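Local coordinates for cystathionine beta-lyase family protein, YNBB B.subtilis ortholog (Clostridium acetobutylicum, PDB 3HVY) that probably acts as a pyridoxal-phosphate-dependent carbon-sulfur lyase of the methionine gamma-lyase family and may take part in aluminium resistance, at residues C311-I314 with M315-A318; D341-K344 with L345-I349. All blocks are in the same frame, centred on the assembly; numbering follows the deposited sequence.

Contact 1: C311-I314 with M315-A318; sequences CARI and MELA
Near the C-terminal end of the long helix 287-317, Arg313 reaches along the helix surface to Glu316 and Leu317. Arg313 NH1 donates to Glu316 OE1 at 2.9 Å, a salt bridge between residues three apart. The oxygen lies in the guanidinium plane, at its edge, whereas the nitrogen meets the carboxylate from 50° above its plane; the two flat groups stand almost perpendicular, 88° apart. Leu317 takes the next position round: its CD2 sits over one guanidinium face, 3.6 Å from Arg313 NE and offset toward the rim. Both contacts follow from the shape of the arginine, which leaves the backbone with CG opposite N (chi1 -173°) and then bends at its second torsion, so that the group is carried along the helix toward its C-terminal end. The same guanidinium has a second acidic partner, since NE makes a salt bridge to Asp30 of helix 18-55, and Tyr326 adds a cation-pi contact.

On another side of the helix the selenomethionine Met315 folds back over the preceding turn, its CG 3.8 Å from Cys311 SG. Beneath these side chains run backbone bonds of the alpha-helical i to i+4 kind, among them Leu317 N to Arg313 O at 2.8 Å and Ala318 N to Ile314 O at 3.0 Å. A water joins Ala312 O to Glu316 OE1 by two weak bonds.

Cys311, Ile314 and Met315 are buried, Cys311 against Ile337 of strand 334-338 and Ile314 against Leu422 of helix 411-422. Arg313, Glu316 and Leu317 are partly exposed; there two carboxylates probably offset the arginine's positive charge and limit its rotation.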
ATOM      1  N   CYS D 311     -11.358 -19.050  29.313  1.00 28.43           N
ATOM      2  CA  CYS D 311     -10.150 -19.855  29.580  1.00 27.63           C
ATOM      3  C   CYS D 311      -9.935 -20.083  31.103  1.00 29.35           C
ATOM      4  O   CYS D 311      -9.672 -21.203  31.557  1.00 27.56           O
ATOM      5  CB  CYS D 311      -8.938 -19.165  28.961  1.00 30.91           C
ATOM      6  SG  CYS D 311      -7.377 -20.034  29.262  1.00 32.48           S
ATOM      7  N   ALA D 312      -9.962 -18.996  31.879  1.00 26.20           N
ATOM      8  CA  ALA D 312      -9.892 -19.028  33.333  1.00 26.59           C
ATOM      9  C   ALA D 312     -10.830 -20.094  33.934  1.00 27.29           C
ATOM     10  O   ALA D 312     -10.417 -20.872  34.773  1.00 27.47           O
ATOM     11  CB  ALA D 312     -10.258 -17.597  33.936  1.00 26.02           C
ATOM     12  N   ARG D 313     -12.110 -20.069  33.547  1.00 28.23           N
ATOM     13  CA  ARG D 313     -13.065 -21.012  34.120  1.00 27.36           C
ATOM     14  C   ARG D 313     -12.827 -22.435  33.676  1.00 28.18           C
ATOM     15  O   ARG D 313     -12.770 -23.327  34.524  1.00 28.67           O
ATOM     16  CB  ARG D 313     -14.517 -20.649  33.860  1.00 29.76           C
ATOM     17  CG  ARG D 313     -15.488 -21.537  34.613  1.00 28.58           C
ATOM     18  CD  ARG D 313     -15.160 -21.622  36.099  1.00 22.80           C
ATOM     19  NE  ARG D 313     -16.296 -22.159  36.891  1.00 29.90           N
ATOM     20  CZ  ARG D 313     -16.286 -22.405  38.203  1.00 27.67           C
ATOM     21  NH1 ARG D 313     -15.192 -22.196  38.968  1.00 31.79           N
ATOM     22  NH2 ARG D 313     -17.366 -22.943  38.755  1.00 30.05           N
ATOM     23  N   ILE D 314     -12.648 -22.662  32.369  1.00 32.50           N
ATOM     24  CA  ILE D 314     -12.470 -24.028  31.913  1.00 30.62           C
ATOM     25  C   ILE D 314     -11.166 -24.661  32.439  1.00 29.10           C
ATOM     26  O   ILE D 314     -11.163 -25.818  32.821  1.00 30.98           O
ATOM     27  CB  ILE D 314     -12.632 -24.192  30.393  1.00 30.46           C
ATOM     28  CG1 ILE D 314     -12.969 -25.665  30.070  1.00 31.67           C
ATOM     29  CG2 ILE D 314     -11.378 -23.682  29.603  1.00 25.86           C
ATOM     30  CD1 ILE D 314     -13.215 -25.937  28.516  1.00 29.37           C
HETATM   31  N   MSE D 315     -10.076 -23.917  32.521  1.00 28.33           N
HETATM   32  CA  MSE D 315      -8.835 -24.522  33.007  1.00 27.48           C
HETATM   33  C   MSE D 315      -9.002 -24.818  34.511  1.00 28.79           C
HETATM   34  O   MSE D 315      -8.481 -25.791  35.040  1.00 29.62           O
HETATM   35  CB  MSE D 315      -7.636 -23.613  32.727  1.00 28.74           C
HETATM   36  CG  MSE D 315      -7.394 -23.326  31.237  1.00 32.94           C
HETATM   37 SE   MSE D 315      -7.174 -24.945  30.225  0.75 30.99          SE
HETATM   38  CE  MSE D 315      -5.403 -25.459  30.847  1.00 28.37           C
ATOM     39  N   GLU D 316      -9.739 -23.960  35.203  1.00 28.39           N
ATOM     40  CA  GLU D 316     -10.059 -24.204  36.608  1.00 28.62           C
ATOM     41  C   GLU D 316     -10.938 -25.470  36.790  1.00 30.24           C
ATOM     42  O   GLU D 316     -10.653 -26.315  37.652  1.00 27.05           O
ATOM     43  CB  GLU D 316     -10.741 -22.983  37.173  1.00 30.61           C
ATOM     44  CG  GLU D 316     -11.264 -23.072  38.558  1.00 29.94           C
ATOM     45  CD  GLU D 316     -11.589 -21.713  39.082  1.00 40.38           C
ATOM     46  OE1 GLU D 316     -12.569 -21.089  38.610  1.00 28.05           O
ATOM     47  OE2 GLU D 316     -10.814 -21.265  39.931  1.00 33.56           O
ATOM     48  N   LEU D 317     -11.966 -25.615  35.950  1.00 28.45           N
ATOM     49  CA  LEU D 317     -12.760 -26.834  35.947  1.00 28.75           C
ATOM     50  C   LEU D 317     -11.880 -28.068  35.736  1.00 30.17           C
ATOM     51  O   LEU D 317     -12.146 -29.143  36.286  1.00 28.23           O
ATOM     52  CB  LEU D 317     -13.853 -26.773  34.887  1.00 31.70           C
ATOM     53  CG  LEU D 317     -14.917 -25.713  35.063  1.00 34.76           C
ATOM     54  CD1 LEU D 317     -16.200 -26.063  34.294  1.00 32.99           C
ATOM     55  CD2 LEU D 317     -15.188 -25.550  36.561  1.00 27.52           C
ATOM     56  N   ALA D 318     -10.793 -27.893  34.994  1.00 31.02           N
ATOM     57  CA  ALA D 318      -9.825 -28.955  34.736  1.00 32.59           C
ATOM     58  C   ALA D 318      -8.823 -29.196  35.871  1.00 34.39           C
ATOM     59  O   ALA D 318      -7.977 -30.062  35.748  1.00 32.92           O
ATOM     60  CB  ALA D 318      -9.056 -28.645  33.430  1.00 31.46           C
TER
HETATM   61  O   HOH W   1     -11.481 -19.204  37.123  1.00 25.11           O

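Contact 2: D341-K344 with L345-I349; sequences DEKK and LIDFI
This is a local contact at the start of helix 342-354, an N-cap and, across the first turns, an i to i+4 salt bridge, in the part of the chain that carries the five-stranded antiparallel sheet. Lys343 and Asp347, four residues apart, make the charged pair: Lys343 NZ donates to Asp347 OD2 at 2.7 Å, and that oxygen receives it on its syn lone pair. The lysine chain runs out nearly straight until it turns at chi4 (-65°), and this last bend swings the ammonium over to the carboxylate. The aliphatic part follows the same course, with CG 3.5 Å from OD2, so the acid is flanked by methylene as well as met by charge. Beside this pair, Glu342 and Ile346 lie alongside each other and point the same way, Glu342 CG standing 3.7 Å from Ile346 CD1.

Asp341 caps the helix. Its OD2 accepts from Lys344 N at 3.1 Å, approached on the anti side and 26° out of the carboxylate plane, which satisfies an amide of the first turn. Its own carbonyl opens the helical bonding, taking Leu345 N at 3.2 Å. The bonds from Ile346 N to Glu342 O and from Asp347 N to Lys343 O continue the pattern. A carboxylate at this end should also suit the helix dipole.

Lys343 is exposed and Asp347 partly so, while other side chains fasten the helix to the sheet. Ile346 and Ile349 rest on Ile377 of strand 376-379, and Leu345 and Ile349 meet Ala395 of strand 392-396. Phe339, in the loop after strand 334-338, touches Leu345 and meets the ring of Phe348 with the planes inclined at about 45°.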
ATOM      1  N   ASP D 341       3.855 -27.959  35.752  1.00 38.01           N
ATOM      2  CA  ASP D 341       4.452 -29.053  35.038  1.00 37.33           C
ATOM      3  C   ASP D 341       4.944 -28.527  33.680  1.00 39.71           C
ATOM      4  O   ASP D 341       4.188 -27.894  32.930  1.00 38.11           O
ATOM      5  CB  ASP D 341       3.431 -30.205  34.887  1.00 38.90           C
ATOM      6  CG  ASP D 341       4.006 -31.413  34.174  1.00 43.97           C
ATOM      7  OD1 ASP D 341       4.828 -32.142  34.778  1.00 49.18           O
ATOM      8  OD2 ASP D 341       3.642 -31.630  33.007  1.00 42.04           O
ATOM      9  N   GLU D 342       6.201 -28.824  33.359  1.00 38.38           N
ATOM     10  CA  GLU D 342       6.810 -28.319  32.159  1.00 39.30           C
ATOM     11  C   GLU D 342       6.161 -28.872  30.896  1.00 38.06           C
ATOM     12  O   GLU D 342       5.866 -28.128  29.979  1.00 39.86           O
ATOM     13  CB  GLU D 342       8.301 -28.601  32.167  1.00 38.98           C
ATOM     14  CG  GLU D 342       9.030 -27.984  30.980  1.00 48.26           C
ATOM     15  CD  GLU D 342      10.550 -28.080  31.099  1.00 55.20           C
ATOM     16  OE1 GLU D 342      11.019 -28.653  32.106  1.00 53.58           O
ATOM     17  OE2 GLU D 342      11.265 -27.568  30.197  1.00 52.58           O
ATOM     18  N   LYS D 343       5.888 -30.158  30.866  1.00 36.11           N
ATOM     19  CA  LYS D 343       5.305 -30.749  29.682  1.00 35.60           C
ATOM     20  C   LYS D 343       3.941 -30.151  29.399  1.00 36.62           C
ATOM     21  O   LYS D 343       3.642 -29.800  28.255  1.00 34.84           O
ATOM     22  CB  LYS D 343       5.134 -32.229  29.838  1.00 34.89           C
ATOM     23  CG  LYS D 343       4.569 -32.901  28.603  1.00 41.55           C
ATOM     24  CD  LYS D 343       4.716 -34.420  28.660  1.00 46.10           C
ATOM     25  CE  LYS D 343       4.606 -35.068  27.282  1.00 52.66           C
ATOM     26  NZ  LYS D 343       3.261 -34.910  26.643  1.00 44.76           N
ATOM     27  N   LYS D 344       3.111 -30.074  30.436  1.00 35.35           N
ATOM     28  CA  LYS D 344       1.742 -29.514  30.301  1.00 34.62           C
ATOM     29  C   LYS D 344       1.758 -28.095  29.726  1.00 32.12           C
ATOM     30  O   LYS D 344       0.975 -27.748  28.834  1.00 32.61           O
ATOM     31  CB  LYS D 344       1.002 -29.572  31.642  1.00 31.69           C
ATOM     32  CG  LYS D 344       0.633 -30.973  32.081  1.00 39.93           C
ATOM     33  CD  LYS D 344       0.032 -30.930  33.469  1.00 43.31           C
ATOM     34  CE  LYS D 344      -0.429 -32.278  33.938  1.00 47.83           C
ATOM     35  NZ  LYS D 344      -0.930 -32.142  35.328  1.00 45.14           N
ATOM     36  N   LEU D 345       2.671 -27.276  30.230  1.00 32.47           N
ATOM     37  CA  LEU D 345       2.825 -25.927  29.733  1.00 33.72           C
ATOM     38  C   LEU D 345       3.136 -25.901  28.241  1.00 35.52           C
ATOM     39  O   LEU D 345       2.540 -25.133  27.474  1.00 32.78           O
ATOM     40  CB  LEU D 345       3.950 -25.229  30.488  1.00 33.15           C
ATOM     41  CG  LEU D 345       4.403 -23.832  30.048  1.00 37.04           C
ATOM     42  CD1 LEU D 345       3.275 -22.823  29.969  1.00 30.17           C
ATOM     43  CD2 LEU D 345       5.507 -23.328  30.985  1.00 35.83           C
ATOM     44  N   ILE D 346       4.105 -26.716  27.850  1.00 36.23           N
ATOM     45  CA  ILE D 346       4.597 -26.693  26.483  1.00 37.72           C
ATOM     46  C   ILE D 346       3.544 -27.237  25.564  1.00 35.86           C
ATOM     47  O   ILE D 346       3.238 -26.629  24.536  1.00 36.92           O
ATOM     48  CB  ILE D 346       5.919 -27.459  26.350  1.00 38.86           C
ATOM     49  CG1 ILE D 346       7.044 -26.612  27.000  1.00 42.44           C
ATOM     50  CG2 ILE D 346       6.193 -27.793  24.890  1.00 36.10           C
ATOM     51  CD1 ILE D 346       8.271 -27.429  27.402  1.00 40.36           C
ATOM     52  N   ASP D 347       2.943 -28.338  25.970  1.00 35.29           N
ATOM     53  CA  ASP D 347       1.883 -28.943  25.196  1.00 36.00           C
ATOM     54  C   ASP D 347       0.732 -27.962  24.978  1.00 36.34           C
ATOM     55  O   ASP D 347       0.141 -27.932  23.911  1.00 31.32           O
ATOM     56  CB  ASP D 347       1.369 -30.214  25.873  1.00 36.83           C
ATOM     57  CG  ASP D 347       2.327 -31.421  25.707  1.00 46.08           C
ATOM     58  OD1 ASP D 347       3.389 -31.279  25.040  1.00 35.44           O
ATOM     59  OD2 ASP D 347       2.001 -32.521  26.241  1.00 41.79           O
ATOM     60  N   PHE D 348       0.410 -27.166  25.997  1.00 36.33           N
ATOM     61  CA  PHE D 348      -0.720 -26.248  25.914  1.00 35.48           C
ATOM     62  C   PHE D 348      -0.428 -25.135  24.899  1.00 33.74           C
ATOM     63  O   PHE D 348      -1.291 -24.793  24.048  1.00 32.03           O
ATOM     64  CB  PHE D 348      -1.038 -25.644  27.286  1.00 33.71           C
ATOM     65  CG  PHE D 348      -2.219 -24.696  27.265  1.00 32.27           C
ATOM     66  CD1 PHE D 348      -3.504 -25.186  27.467  1.00 33.17           C
ATOM     67  CD2 PHE D 348      -2.037 -23.326  27.070  1.00 35.24           C
ATOM     68  CE1 PHE D 348      -4.615 -24.321  27.453  1.00 31.36           C
ATOM     69  CE2 PHE D 348      -3.130 -22.453  27.045  1.00 36.86           C
ATOM     70  CZ  PHE D 348      -4.420 -22.965  27.249  1.00 32.63           C
ATOM     71  N   ILE D 349       0.781 -24.582  25.000  1.00 35.25           N
ATOM     72  CA  ILE D 349       1.232 -23.493  24.114  1.00 34.34           C
ATOM     73  C   ILE D 349       1.321 -23.972  22.678  1.00 34.94           C
ATOM     74  O   ILE D 349       0.797 -23.302  21.768  1.00 31.28           O
ATOM     75  CB  ILE D 349       2.515 -22.826  24.626  1.00 37.38           C
ATOM     76  CG1 ILE D 349       2.168 -22.109  25.962  1.00 39.75           C
ATOM     77  CG2 ILE D 349       3.035 -21.795  23.650  1.00 29.28           C
ATOM     78  CD1 ILE D 349       3.151 -21.125  26.431  1.00 41.91           C
TER

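Contacts 1 and 2 lie about 15 Å apart, centre to centre, on two helices that follow each other in the chain with strands 321-323 and 334-338 between them. Contact 1 ends the long helix, and contact 2 begins the shorter one. The two meet where Met315 CE packs against Phe348 CE1 at 3.7 Å, and Phe339 touches both residues. Each carries an acid-base pair along a helix, but the arginine of contact 1 is also tied to helix 18-55, whereas the lysine of contact 2 is exposed. Contact 1 is the more buried, packing against strand 334-338 and helices 18-55 and 411-422; contact 2 lies on strands 376-379 and 392-396 of the same sheet.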